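Local coordinates for putative dihydrodipicolinate synthase (Thermus thermophilus, PDB 2PCQ), which is of unknown function but belongs to the dihydrodipicolinate synthetase family of TIM-barrel proteins and forms a four-chain assembly, at residues A[233-238]-A[266-271]; A[106-111]-A[136-141]; A[7-12]-A[22-27]; A[69-74]-A[78-83]; A[202-207]-A[227-232]. All coordinates share one frame; numbering follows the deposited sequence.

Interaction 1: residues A[233-238]-A[266-271]; sequences LAKGGV and WERFLP
Within segments 233-238 and 266-271, both helical, the nearest CA atoms are those of Leu-233 and Phe-269, 7.8 Å apart, a separation bridged by side chains without any direct hydrogen bond. The apolar part of the contact is a single pair. In Phe-269 a chi1 of -163° swings the ring away from its own N, beside the carbonyl carbon, and carries it across to the other helix. There ring atom CZ meets CD1 of Leu-233 at 4.2 Å, while CE1 lies 4.1 Å from the backbone N of Leu-233, which approaches the ring obliquely. The phenyl group therefore packs against the main chain as well as against the leucine.

The polar part is looser and more exposed. Lys-235 NZ stands 4.3 Å from Arg-268 NH2, two like charges that would be expected to disfavour a closer approach. A water lies between the two side-chain ends. It accepts a bond from Arg-268 NH1 (3.3 Å), in the plane of the guanidinium and at its edge, and a weak one from Lys-235 NZ (3.4 Å). Lys-235 also forms a salt bridge with Asp-231 one turn earlier, which probably offsets part of the local positive charge.

This is helix packing outside the strands of a TIM barrel, joining the long helix 216-247 to helix 266-278 near the C-terminus. Leu-233 also packs on Ala-196 and Phe-269 on Leu-199, both between strand 191-193 and helix 201-212.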
# COMPACT_ATOMS: atom_id res chain seq x y z
N LEU A 233 -16.22 11.90 12.05
CA LEU A 233 -16.87 10.64 12.38
C LEU A 233 -16.16 9.47 11.70
O LEU A 233 -16.01 8.40 12.29
CB LEU A 233 -18.35 10.68 11.97
CG LEU A 233 -19.24 9.55 12.51
CD1 LEU A 233 -19.18 9.52 14.03
CD2 LEU A 233 -20.67 9.76 12.03
N ALA A 234 -15.73 9.67 10.46
CA ALA A 234 -15.03 8.63 9.73
C ALA A 234 -13.72 8.28 10.43
O ALA A 234 -13.31 7.12 10.46
CB ALA A 234 -14.75 9.08 8.30
N LYS A 235 -13.08 9.29 11.01
CA LYS A 235 -11.82 9.07 11.72
C LYS A 235 -12.07 8.41 13.07
O LYS A 235 -11.26 7.60 13.52
CB LYS A 235 -11.09 10.40 11.93
CG LYS A 235 -10.58 11.05 10.65
CD LYS A 235 -10.05 12.45 10.91
CE LYS A 235 -9.51 13.08 9.63
NZ LYS A 235 -9.15 14.50 9.83
N GLY A 236 -13.18 8.75 13.71
CA GLY A 236 -13.50 8.18 15.01
C GLY A 236 -14.12 6.79 14.98
O GLY A 236 -14.12 6.09 15.99
N GLY A 237 -14.68 6.40 13.84
CA GLY A 237 -15.28 5.08 13.73
C GLY A 237 -16.41 4.78 14.71
O GLY A 237 -17.10 5.68 15.17
N VAL A 238 -16.58 3.50 15.02
CA VAL A 238 -17.64 3.07 15.92
C VAL A 238 -17.61 3.69 17.32
O VAL A 238 -18.65 4.08 17.85
CB VAL A 238 -17.68 1.52 16.04
CG1 VAL A 238 -18.71 1.09 17.08
CG2 VAL A 238 -18.04 0.92 14.69
N TRP A 266 -13.26 12.75 20.80
CA TRP A 266 -14.44 13.38 21.40
C TRP A 266 -14.32 14.88 21.60
O TRP A 266 -15.23 15.63 21.27
CB TRP A 266 -14.78 12.72 22.73
CG TRP A 266 -16.07 13.25 23.30
CD1 TRP A 266 -16.23 13.92 24.48
CD2 TRP A 266 -17.36 13.19 22.69
NE1 TRP A 266 -17.55 14.27 24.64
CE2 TRP A 266 -18.27 13.84 23.56
CE3 TRP A 266 -17.85 12.65 21.49
CZ2 TRP A 266 -19.63 13.96 23.27
CZ3 TRP A 266 -19.20 12.77 21.20
CH2 TRP A 266 -20.08 13.42 22.09
N GLU A 267 -13.19 15.32 22.14
CA GLU A 267 -12.98 16.74 22.39
C GLU A 267 -13.12 17.59 21.12
O GLU A 267 -13.63 18.70 21.17
CB GLU A 267 -11.60 16.96 23.02
CG GLU A 267 -11.27 18.41 23.30
CD GLU A 267 -10.06 18.57 24.21
OE1 GLU A 267 -9.01 17.96 23.92
OE2 GLU A 267 -10.17 19.30 25.22
N ARG A 268 -12.67 17.06 19.99
CA ARG A 268 -12.77 17.78 18.73
C ARG A 268 -14.18 17.65 18.14
O ARG A 268 -14.68 18.57 17.51
CB ARG A 268 -11.76 17.23 17.72
CG ARG A 268 -10.31 17.54 18.04
CD ARG A 268 -9.38 16.78 17.10
NE ARG A 268 -9.62 17.10 15.70
CZ ARG A 268 -9.05 16.47 14.68
NH1 ARG A 268 -8.20 15.47 14.91
NH2 ARG A 268 -9.32 16.83 13.43
N PHE A 269 -14.80 16.50 18.36
CA PHE A 269 -16.13 16.25 17.82
C PHE A 269 -17.26 16.97 18.56
O PHE A 269 -18.19 17.46 17.93
CB PHE A 269 -16.42 14.74 17.83
CG PHE A 269 -17.56 14.34 16.96
CD1 PHE A 269 -17.44 14.37 15.57
CD2 PHE A 269 -18.76 13.90 17.51
CE1 PHE A 269 -18.49 13.97 14.75
CE2 PHE A 269 -19.82 13.50 16.70
CZ PHE A 269 -19.68 13.53 15.31
N LEU A 270 -17.17 17.02 19.88
CA LEU A 270 -18.20 17.65 20.70
C LEU A 270 -18.71 18.99 20.16
O LEU A 270 -19.89 19.14 19.89
CB LEU A 270 -17.70 17.82 22.15
CG LEU A 270 -18.63 18.49 23.17
CD1 LEU A 270 -19.95 17.73 23.27
CD2 LEU A 270 -17.94 18.54 24.53
N PRO A 271 -17.81 19.98 19.98
CA PRO A 271 -18.26 21.27 19.46
C PRO A 271 -18.88 21.20 18.07
O PRO A 271 -19.77 21.98 17.74
CB PRO A 271 -16.99 22.13 19.50
CG PRO A 271 -15.89 21.12 19.35
CD PRO A 271 -16.36 20.00 20.24
O HOH W 1 -6.74 14.37 12.17

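Interaction 2: residues A[106-111]-A[136-141]; sequences AGLLRY and LEAVEA
Leu-108 is the first residue of segment 106-111 to reach the neighbouring helix, placing CD2 3.7 Å from CB of Ala-138. Its CG is anti to the backbone N (chi1 177°), and the side chain extends across the gap so that one branch does the touching. Leu-109 comes next with the other torsion, its CG beside the backbone N (chi1 -58°), and it also uses CD2. That methyl lies 4.3 Å from CB of Ala-138 and 4.3 Å from CB of Ala-141, one turn further on, and 4.1 Å from the carbonyl O of Ala-138. Two leucine branches thus converge on Ala-138, whose small side chain points at the first helix. No hydrogen bond crosses the contact.

Arg-110 and Tyr-111 face other partners. The Arg-110 guanidinium folds back over its own helix, with Gly-107 CA 3.3 Å above the plane and over its centre, and NH2 bonds to the carbonyl of Pro-258 of the second subunit.

The axes of the short segments 107-111 and 136-141 approach to 10.7 Å and cross at -38°, running broadly in the same direction. Strand 121-125 lies between the two helices in the chain, and the contact joins helix 107-118 to helix 136-142 on the outside of the barrel. Helix 74-87 flanks the first helix through Tyr-111, and helix 158-167 flanks the second through Leu-136 and Glu-140.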
# COMPACT_ATOMS: atom_id res chain seq x y z
N ALA A 106 -12.42 -16.98 -8.96
CA ALA A 106 -13.78 -16.86 -9.47
C ALA A 106 -14.79 -17.21 -8.39
O ALA A 106 -16.00 -17.11 -8.61
CB ALA A 106 -13.96 -17.78 -10.68
N GLY A 107 -14.30 -17.63 -7.23
CA GLY A 107 -15.18 -17.96 -6.12
C GLY A 107 -15.95 -16.74 -5.65
O GLY A 107 -16.96 -16.86 -4.96
N LEU A 108 -15.46 -15.55 -6.01
CA LEU A 108 -16.13 -14.31 -5.63
C LEU A 108 -17.50 -14.26 -6.29
O LEU A 108 -18.50 -13.93 -5.64
CB LEU A 108 -15.32 -13.09 -6.09
CG LEU A 108 -15.96 -11.73 -5.82
CD1 LEU A 108 -16.05 -11.48 -4.32
CD2 LEU A 108 -15.14 -10.64 -6.48
N LEU A 109 -17.54 -14.58 -7.58
CA LEU A 109 -18.80 -14.58 -8.32
C LEU A 109 -19.69 -15.70 -7.82
O LEU A 109 -20.90 -15.52 -7.67
CB LEU A 109 -18.52 -14.75 -9.82
CG LEU A 109 -17.61 -13.70 -10.47
CD1 LEU A 109 -17.39 -14.03 -11.93
CD2 LEU A 109 -18.24 -12.32 -10.32
N ARG A 110 -19.09 -16.86 -7.55
CA ARG A 110 -19.86 -17.99 -7.04
C ARG A 110 -20.53 -17.64 -5.72
O ARG A 110 -21.66 -18.04 -5.46
CB ARG A 110 -18.97 -19.22 -6.85
CG ARG A 110 -18.40 -19.80 -8.13
CD ARG A 110 -17.92 -21.24 -7.92
NE ARG A 110 -16.76 -21.34 -7.04
CZ ARG A 110 -15.51 -21.11 -7.41
NH1 ARG A 110 -15.24 -20.75 -8.66
NH2 ARG A 110 -14.52 -21.23 -6.53
N TYR A 111 -19.82 -16.88 -4.89
CA TYR A 111 -20.34 -16.48 -3.58
C TYR A 111 -21.61 -15.64 -3.74
O TYR A 111 -22.66 -15.98 -3.19
CB TYR A 111 -19.28 -15.68 -2.82
CG TYR A 111 -19.66 -15.32 -1.40
CD1 TYR A 111 -19.80 -16.30 -0.42
CD2 TYR A 111 -19.91 -13.99 -1.05
CE1 TYR A 111 -20.16 -15.96 0.89
CE2 TYR A 111 -20.27 -13.65 0.25
CZ TYR A 111 -20.40 -14.63 1.21
OH TYR A 111 -20.76 -14.29 2.49
N LEU A 136 -14.04 -3.74 -10.24
CA LEU A 136 -15.14 -3.21 -11.04
C LEU A 136 -15.54 -4.26 -12.07
O LEU A 136 -16.71 -4.34 -12.47
CB LEU A 136 -14.73 -1.89 -11.71
CG LEU A 136 -14.49 -0.73 -10.74
CD1 LEU A 136 -13.94 0.49 -11.48
CD2 LEU A 136 -15.79 -0.39 -10.03
N GLU A 137 -14.58 -5.08 -12.50
CA GLU A 137 -14.87 -6.14 -13.46
C GLU A 137 -15.89 -7.10 -12.86
O GLU A 137 -16.80 -7.55 -13.55
CB GLU A 137 -13.60 -6.93 -13.81
CG GLU A 137 -12.56 -6.21 -14.65
CD GLU A 137 -11.89 -5.05 -13.92
OE1 GLU A 137 -11.74 -5.14 -12.68
OE2 GLU A 137 -11.50 -4.07 -14.58
N ALA A 138 -15.72 -7.42 -11.58
CA ALA A 138 -16.63 -8.32 -10.90
C ALA A 138 -18.00 -7.67 -10.74
O ALA A 138 -19.03 -8.32 -10.91
CB ALA A 138 -16.07 -8.71 -9.53
N VAL A 139 -18.01 -6.39 -10.40
CA VAL A 139 -19.28 -5.67 -10.24
C VAL A 139 -20.06 -5.69 -11.55
O VAL A 139 -21.27 -5.90 -11.56
CB VAL A 139 -19.05 -4.20 -9.81
CG1 VAL A 139 -20.40 -3.47 -9.72
CG2 VAL A 139 -18.33 -4.14 -8.46
N GLU A 140 -19.36 -5.48 -12.67
CA GLU A 140 -20.01 -5.48 -13.97
C GLU A 140 -20.53 -6.87 -14.36
O GLU A 140 -21.57 -6.99 -15.01
CB GLU A 140 -19.05 -4.95 -15.04
CG GLU A 140 -19.65 -4.98 -16.45
CD GLU A 140 -18.94 -4.04 -17.41
OE1 GLU A 140 -17.73 -3.79 -17.22
OE2 GLU A 140 -19.58 -3.57 -18.37
N ALA A 141 -19.83 -7.91 -13.94
CA ALA A 141 -20.25 -9.27 -14.24
C ALA A 141 -21.49 -9.64 -13.42
O ALA A 141 -22.35 -10.38 -13.89
CB ALA A 141 -19.12 -10.25 -13.95

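Interaction 3: residues A[7-12]-A[22-27]; sequences PTPFDR and RELAQA
Leu-24 puts one methyl, CD2, against two prolines, Pro-7 and Pro-9, that flank Thr-8 in the loop. With chi1 at -178° the isobutyl group extends from the helix toward the chain of 7-12. CD2 lies 3.7 Å from CG and 3.9 Å from CD of Pro-7, and the leucine side chain crosses this ring at about a right angle. The same methyl is 3.6 Å from the carbonyl O of Pro-7, so it meets both ring and main chain. Pro-9 offers CG at 4.1 Å, approached at a slant rather than squarely.

The two rings pucker differently, C-gamma endo in Pro-7 and C-gamma exo in Pro-9, yet each turns its CG to the same methyl. Between them Thr-8 points away from the helix, and its OG1 bonds to the carbonyl of Gly-42. The touching residues are all buried, and the contact is wholly one of van der Waals packing.

It forms part of a beta-alpha connection in the barrel, folding the loop that leaves strand 2-6 back onto helix 18-28. Helix 216-247 closes another side of the loop, with Lys-242 and Leu-245 packed on Pro-7 and Lys-242 bonded to the carbonyl of Thr-8.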
# COMPACT_ATOMS: atom_id res chain seq x y z
N PRO A 7 -25.82 1.34 15.02
CA PRO A 7 -24.88 0.53 15.79
C PRO A 7 -25.62 -0.53 16.59
O PRO A 7 -26.84 -0.44 16.76
CB PRO A 7 -24.19 1.56 16.69
CG PRO A 7 -25.26 2.57 16.92
CD PRO A 7 -25.88 2.72 15.54
N THR A 8 -24.90 -1.56 17.03
CA THR A 8 -25.50 -2.62 17.83
C THR A 8 -24.98 -2.40 19.25
O THR A 8 -23.79 -2.53 19.51
CB THR A 8 -25.07 -4.01 17.33
OG1 THR A 8 -25.51 -4.17 15.97
CG2 THR A 8 -25.70 -5.10 18.19
N PRO A 9 -25.88 -2.06 20.18
CA PRO A 9 -25.55 -1.81 21.58
C PRO A 9 -25.05 -2.98 22.41
O PRO A 9 -25.59 -4.08 22.33
CB PRO A 9 -26.86 -1.25 22.16
CG PRO A 9 -27.59 -0.71 20.95
CD PRO A 9 -27.30 -1.76 19.92
N PHE A 10 -24.01 -2.72 23.19
CA PHE A 10 -23.42 -3.69 24.12
C PHE A 10 -23.29 -2.86 25.40
O PHE A 10 -23.11 -1.65 25.33
CB PHE A 10 -22.01 -4.11 23.69
CG PHE A 10 -21.95 -4.90 22.42
CD1 PHE A 10 -22.36 -6.23 22.38
CD2 PHE A 10 -21.49 -4.31 21.24
CE1 PHE A 10 -22.30 -6.97 21.20
CE2 PHE A 10 -21.43 -5.03 20.05
CZ PHE A 10 -21.84 -6.37 20.03
N ASP A 11 -23.38 -3.49 26.57
CA ASP A 11 -23.18 -2.73 27.80
C ASP A 11 -21.66 -2.63 27.93
O ASP A 11 -20.94 -3.11 27.06
CB ASP A 11 -23.78 -3.43 29.03
CG ASP A 11 -23.28 -4.86 29.21
OD1 ASP A 11 -22.10 -5.14 28.91
OD2 ASP A 11 -24.09 -5.70 29.66
N ARG A 12 -21.17 -2.00 29.00
CA ARG A 12 -19.73 -1.85 29.19
C ARG A 12 -18.96 -3.17 29.26
O ARG A 12 -17.77 -3.21 28.93
CB ARG A 12 -19.45 -1.03 30.45
CG ARG A 12 -19.63 0.47 30.27
CD ARG A 12 -19.43 1.22 31.58
NE ARG A 12 -19.56 2.66 31.42
CZ ARG A 12 -18.67 3.43 30.80
NH1 ARG A 12 -17.58 2.90 30.27
NH2 ARG A 12 -18.88 4.74 30.71
N ARG A 22 -33.47 -2.38 20.19
CA ARG A 22 -34.83 -2.11 19.73
C ARG A 22 -35.22 -0.65 19.93
O ARG A 22 -35.82 -0.03 19.05
CB ARG A 22 -35.81 -3.03 20.47
CG ARG A 22 -37.26 -2.83 20.08
CD ARG A 22 -38.17 -3.89 20.71
NE ARG A 22 -37.97 -4.02 22.15
CZ ARG A 22 -37.31 -5.02 22.74
NH1 ARG A 22 -36.80 -6.00 22.01
NH2 ARG A 22 -37.18 -5.05 24.06
N GLU A 23 -34.88 -0.08 21.08
CA GLU A 23 -35.21 1.31 21.37
C GLU A 23 -34.46 2.25 20.44
O GLU A 23 -35.02 3.25 19.97
CB GLU A 23 -34.85 1.65 22.82
CG GLU A 23 -35.36 3.01 23.26
CD GLU A 23 -34.90 3.38 24.66
OE1 GLU A 23 -34.99 2.51 25.56
OE2 GLU A 23 -34.47 4.53 24.87
N LEU A 24 -33.20 1.94 20.16
CA LEU A 24 -32.39 2.76 19.28
C LEU A 24 -32.98 2.79 17.88
O LEU A 24 -33.09 3.85 17.27
CB LEU A 24 -30.96 2.22 19.22
CG LEU A 24 -29.96 3.00 18.37
CD1 LEU A 24 -29.76 4.38 18.97
CD2 LEU A 24 -28.65 2.24 18.31
N ALA A 25 -33.35 1.62 17.37
CA ALA A 25 -33.92 1.52 16.04
C ALA A 25 -35.22 2.32 15.92
O ALA A 25 -35.45 3.00 14.92
CB ALA A 25 -34.18 0.06 15.69
N GLN A 26 -36.05 2.25 16.96
CA GLN A 26 -37.33 2.96 16.97
C GLN A 26 -37.17 4.47 17.06
O GLN A 26 -38.02 5.22 16.58
CB GLN A 26 -38.19 2.47 18.15
CG GLN A 26 -38.47 0.98 18.12
CD GLN A 26 -39.26 0.50 19.33
OE1 GLN A 26 -38.93 0.83 20.48
NE2 GLN A 26 -40.31 -0.28 19.09
N ALA A 27 -36.07 4.92 17.66
CA ALA A 27 -35.81 6.35 17.80
C ALA A 27 -35.25 6.98 16.53
O ALA A 27 -35.35 8.19 16.34
CB ALA A 27 -34.85 6.58 18.95

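Interaction 4: residues A[69-74]-A[78-83]; sequences LMEETL and EGALLE
Leu-69 lays one branch of its side chain against the methyl of Ala-80 and the backbone N of Leu-81, with CD1 3.7 Å from CB of Ala-80 and 3.7 Å from N of Leu-81. This is a beta-alpha unit of the TIM barrel, in which the end of strand 66-69 is followed by a short loop and helix 74-87. The branch point of Leu-69, CG, itself comes within 3.8 Å of Ala-80 CB. The methyl reaches on to CB of Leu-81 at 4.1 Å. Ala-80 is thus the contact's central small residue, its CB also lying 4.3 Å from OE2 of Glu-71. That carboxylate forms a long, weak ion pair with Arg-52, on the adjacent helix 49-57.

Thr-73 occupies the N-cap position at the start of the helix, and its side chain caps a backbone N just past Leu-74. Leu-74 opens the helix, and beside it Pro-257 of the second subunit packs on both Thr-73 and Leu-74.

The first helical turn closes with a backbone bond from Glu-78 N to the O of Leu-74, 2.9 Å long with an N-H...O angle of 148°, and Glu-78 CB sits 3.7 Å from that same oxygen.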
# COMPACT_ATOMS: atom_id res chain seq x y z
N LEU A 69 -24.54 -8.67 5.65
CA LEU A 69 -24.13 -10.06 5.80
C LEU A 69 -22.64 -10.13 5.52
O LEU A 69 -22.19 -9.97 4.38
CB LEU A 69 -24.91 -10.97 4.83
CG LEU A 69 -24.76 -12.47 5.08
CD1 LEU A 69 -25.94 -13.21 4.47
CD2 LEU A 69 -23.45 -12.97 4.51
N MSE A 70 -21.87 -10.35 6.58
CA MSE A 70 -20.43 -10.44 6.45
C MSE A 70 -19.92 -11.77 6.98
O MSE A 70 -19.70 -11.93 8.19
CB MSE A 70 -19.78 -9.29 7.20
CG MSE A 70 -20.40 -7.97 6.83
SE MSE A 70 -19.50 -6.51 7.67
CE MSE A 70 -20.82 -5.14 7.29
N GLU A 71 -19.74 -12.73 6.07
CA GLU A 71 -19.26 -14.06 6.41
C GLU A 71 -18.10 -14.41 5.49
O GLU A 71 -17.89 -13.75 4.47
CB GLU A 71 -20.38 -15.10 6.26
CG GLU A 71 -21.61 -14.88 7.14
CD GLU A 71 -21.29 -14.87 8.63
OE1 GLU A 71 -20.39 -15.61 9.07
OE2 GLU A 71 -21.95 -14.11 9.37
N GLU A 72 -17.37 -15.45 5.86
CA GLU A 72 -16.21 -15.90 5.09
C GLU A 72 -16.55 -17.03 4.13
O GLU A 72 -15.83 -17.24 3.16
CB GLU A 72 -15.11 -16.37 6.04
CG GLU A 72 -14.67 -15.37 7.11
CD GLU A 72 -13.67 -14.34 6.61
OE1 GLU A 72 -13.27 -14.40 5.42
OE2 GLU A 72 -13.28 -13.46 7.41
N THR A 73 -17.62 -17.76 4.40
CA THR A 73 -18.00 -18.89 3.56
C THR A 73 -19.51 -19.03 3.36
O THR A 73 -20.30 -18.45 4.09
CB THR A 73 -17.51 -20.22 4.15
OG1 THR A 73 -18.22 -20.49 5.37
CG2 THR A 73 -16.02 -20.15 4.46
N LEU A 74 -19.90 -19.81 2.36
CA LEU A 74 -21.31 -20.03 2.08
C LEU A 74 -22.00 -20.75 3.23
O LEU A 74 -23.10 -20.38 3.63
CB LEU A 74 -21.47 -20.81 0.76
CG LEU A 74 -21.17 -19.95 -0.47
CD1 LEU A 74 -21.16 -20.81 -1.73
CD2 LEU A 74 -22.22 -18.84 -0.58
N GLU A 78 -25.25 -19.06 4.96
CA GLU A 78 -26.59 -19.62 4.90
C GLU A 78 -27.50 -19.24 6.07
O GLU A 78 -28.62 -18.78 5.86
CB GLU A 78 -26.52 -21.15 4.75
CG GLU A 78 -27.17 -21.95 5.86
CD GLU A 78 -27.26 -23.43 5.53
OE1 GLU A 78 -27.72 -24.20 6.39
OE2 GLU A 78 -26.86 -23.81 4.40
N GLY A 79 -27.02 -19.41 7.29
CA GLY A 79 -27.82 -19.07 8.45
C GLY A 79 -28.14 -17.58 8.53
O GLY A 79 -29.27 -17.19 8.85
N ALA A 80 -27.15 -16.75 8.24
CA ALA A 80 -27.32 -15.31 8.28
C ALA A 80 -28.41 -14.90 7.29
O ALA A 80 -29.26 -14.06 7.60
CB ALA A 80 -26.01 -14.61 7.94
N LEU A 81 -28.38 -15.49 6.10
CA LEU A 81 -29.36 -15.17 5.08
C LEU A 81 -30.76 -15.61 5.50
O LEU A 81 -31.72 -14.85 5.37
CB LEU A 81 -28.97 -15.82 3.75
CG LEU A 81 -29.83 -15.49 2.52
CD1 LEU A 81 -29.03 -15.74 1.25
CD2 LEU A 81 -31.10 -16.32 2.53
N LEU A 82 -30.89 -16.83 6.02
CA LEU A 82 -32.19 -17.35 6.44
C LEU A 82 -32.80 -16.46 7.52
O LEU A 82 -34.00 -16.20 7.52
CB LEU A 82 -32.06 -18.78 6.98
CG LEU A 82 -31.66 -19.86 5.97
CD1 LEU A 82 -31.60 -21.21 6.66
CD2 LEU A 82 -32.66 -19.89 4.82
N GLU A 83 -31.95 -16.01 8.45
CA GLU A 83 -32.38 -15.14 9.54
C GLU A 83 -32.88 -13.80 9.01
O GLU A 83 -33.93 -13.31 9.43
CB GLU A 83 -31.22 -14.92 10.50
CG GLU A 83 -30.89 -16.15 11.36
CD GLU A 83 -29.47 -16.15 11.88
OE1 GLU A 83 -28.86 -15.07 12.00
OE2 GLU A 83 -28.96 -17.25 12.19

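Interaction 5: residues A[202-207]-A[227-232]; sequences RAYRAL and FPLGDL
Tyr-204 reaches helix 216-247 with the far end of its ring, where OH lies 4.0 Å from CD2 of Leu-229 and 4.1 Å from the backbone N of Gly-230. The leucine methyl comes in at the edge of the ring, near its plane, and is 4.3 Å from CE2. Because Gly-230 carries no side chain, the hydroxyl faces main chain there.

Torsions explain how a 10.4 Å gap between the CA atoms of Tyr-204 and Gly-230 is spanned. In Tyr-204 the placing of CG opposite the carbonyl carbon (chi1 -75°) brings the ring's far end to Leu-229 and Gly-230. In Leu-229 a chi1 of 177° turns the branches away from the residue's own N and sets CD2 beside the edge of the ring.

Further out, Leu-226 of the long helix packs on Tyr-204 and on Ala-203, while Leu-194 and Ala-196, in the loop after strand 191-193, pack on Tyr-204. The contact thus joins the helix that follows the last barrel strand to the long helix after it.

No hydrogen bond crosses between the two segments: even the phenolic oxygen meets its nearest partners at van der Waals range, so shape and apolar surface, rather than directional bonding, hold this buried contact.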
# COMPACT_ATOMS: atom_id res chain seq x y z
N ARG A 202 -31.86 14.38 9.01
CA ARG A 202 -32.60 15.40 8.26
C ARG A 202 -31.67 16.27 7.41
O ARG A 202 -32.07 16.73 6.34
CB ARG A 202 -33.43 16.28 9.21
CG ARG A 202 -34.66 15.56 9.79
CD ARG A 202 -35.47 16.44 10.76
NE ARG A 202 -34.67 16.84 11.91
CZ ARG A 202 -34.03 18.00 12.01
NH1 ARG A 202 -34.11 18.90 11.03
NH2 ARG A 202 -33.29 18.26 13.08
N ALA A 203 -30.44 16.46 7.86
CA ALA A 203 -29.50 17.29 7.10
C ALA A 203 -29.08 16.62 5.80
O ALA A 203 -29.08 17.25 4.74
CB ALA A 203 -28.27 17.59 7.95
N TYR A 204 -28.73 15.34 5.87
CA TYR A 204 -28.32 14.62 4.66
C TYR A 204 -29.50 14.48 3.70
O TYR A 204 -29.31 14.47 2.49
CB TYR A 204 -27.72 13.26 5.05
CG TYR A 204 -26.33 13.42 5.62
CD1 TYR A 204 -25.24 13.69 4.79
CD2 TYR A 204 -26.12 13.39 7.00
CE1 TYR A 204 -23.97 13.93 5.32
CE2 TYR A 204 -24.85 13.64 7.54
CZ TYR A 204 -23.79 13.91 6.69
OH TYR A 204 -22.55 14.17 7.21
N ARG A 205 -30.70 14.39 4.25
CA ARG A 205 -31.91 14.30 3.43
C ARG A 205 -32.09 15.62 2.68
O ARG A 205 -32.41 15.64 1.48
CB ARG A 205 -33.13 14.06 4.33
CG ARG A 205 -34.47 14.14 3.61
CD ARG A 205 -34.73 12.85 2.85
NE ARG A 205 -34.80 13.05 1.41
CZ ARG A 205 -34.99 12.08 0.53
NH1 ARG A 205 -35.13 10.82 0.95
NH2 ARG A 205 -35.04 12.35 -0.77
N ALA A 206 -31.87 16.72 3.38
CA ALA A 206 -32.00 18.05 2.80
C ALA A 206 -30.97 18.25 1.69
O ALA A 206 -31.27 18.85 0.65
CB ALA A 206 -31.82 19.11 3.88
N LEU A 207 -29.76 17.75 1.90
CA LEU A 207 -28.70 17.88 0.91
C LEU A 207 -29.10 17.12 -0.34
O LEU A 207 -28.95 17.61 -1.46
CB LEU A 207 -27.38 17.34 1.49
CG LEU A 207 -26.13 17.31 0.59
CD1 LEU A 207 -26.01 18.59 -0.21
CD2 LEU A 207 -24.90 17.12 1.48
N PHE A 227 -19.41 18.65 6.14
CA PHE A 227 -18.10 18.03 5.96
C PHE A 227 -17.36 17.68 7.26
O PHE A 227 -16.91 16.56 7.43
CB PHE A 227 -17.19 18.93 5.11
CG PHE A 227 -15.80 18.39 4.94
CD1 PHE A 227 -15.53 17.40 3.99
CD2 PHE A 227 -14.77 18.81 5.78
CE1 PHE A 227 -14.25 16.84 3.88
CE2 PHE A 227 -13.49 18.25 5.69
CZ PHE A 227 -13.23 17.27 4.74
N PRO A 228 -17.23 18.65 8.20
CA PRO A 228 -16.54 18.37 9.46
C PRO A 228 -17.13 17.20 10.24
O PRO A 228 -16.40 16.39 10.80
CB PRO A 228 -16.65 19.70 10.21
CG PRO A 228 -16.65 20.70 9.10
CD PRO A 228 -17.60 20.07 8.11
N LEU A 229 -18.46 17.13 10.27
CA LEU A 229 -19.16 16.06 10.98
C LEU A 229 -18.82 14.71 10.35
O LEU A 229 -18.45 13.76 11.04
CB LEU A 229 -20.68 16.27 10.91
CG LEU A 229 -21.53 15.17 11.56
CD1 LEU A 229 -21.55 15.37 13.07
CD2 LEU A 229 -22.96 15.21 11.01
N GLY A 230 -18.95 14.62 9.03
CA GLY A 230 -18.67 13.37 8.34
C GLY A 230 -17.20 12.98 8.36
O GLY A 230 -16.88 11.80 8.47
N ASP A 231 -16.32 13.97 8.25
CA ASP A 231 -14.88 13.74 8.25
C ASP A 231 -14.38 13.22 9.59
O ASP A 231 -13.65 12.24 9.64
CB ASP A 231 -14.14 15.04 7.91
CG ASP A 231 -12.63 14.90 7.97
OD1 ASP A 231 -12.05 14.18 7.13
OD2 ASP A 231 -12.01 15.50 8.88
N LEU A 232 -14.78 13.88 10.67
CA LEU A 232 -14.36 13.46 12.00
C LEU A 232 -14.95 12.11 12.39
O LEU A 232 -14.28 11.28 12.99
CB LEU A 232 -14.74 14.51 13.05
CG LEU A 232 -13.84 15.74 13.08
CD1 LEU A 232 -14.41 16.77 14.04
CD2 LEU A 232 -12.43 15.33 13.50

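How the interactions relate
Interactions 1 and 5 share helix 216-247 and form one continuous packing region, their centres 13 Å apart: CZ of Phe-269 lies 3.5 Å from CD1 of Leu-229, and Phe-269 CD1 3.7 Å from Leu-232 CB. Interactions 2 and 4 make a second region across the barrel, joined by Tyr-111, whose CD1 is 3.5 Å from CD2 of Leu-74 and whose OH is 3.6 Å from CD2 of Leu-69. Both interactions 2 and 4 touch the second subunit, as does interaction 1. Interaction 3 stands apart from both regions, about 6 Å from interaction 1 between nearest atoms. The potassium ion, at Ala-143 and Val-148, lies about 11 Å from the side chain of Ala-141 in interaction 2.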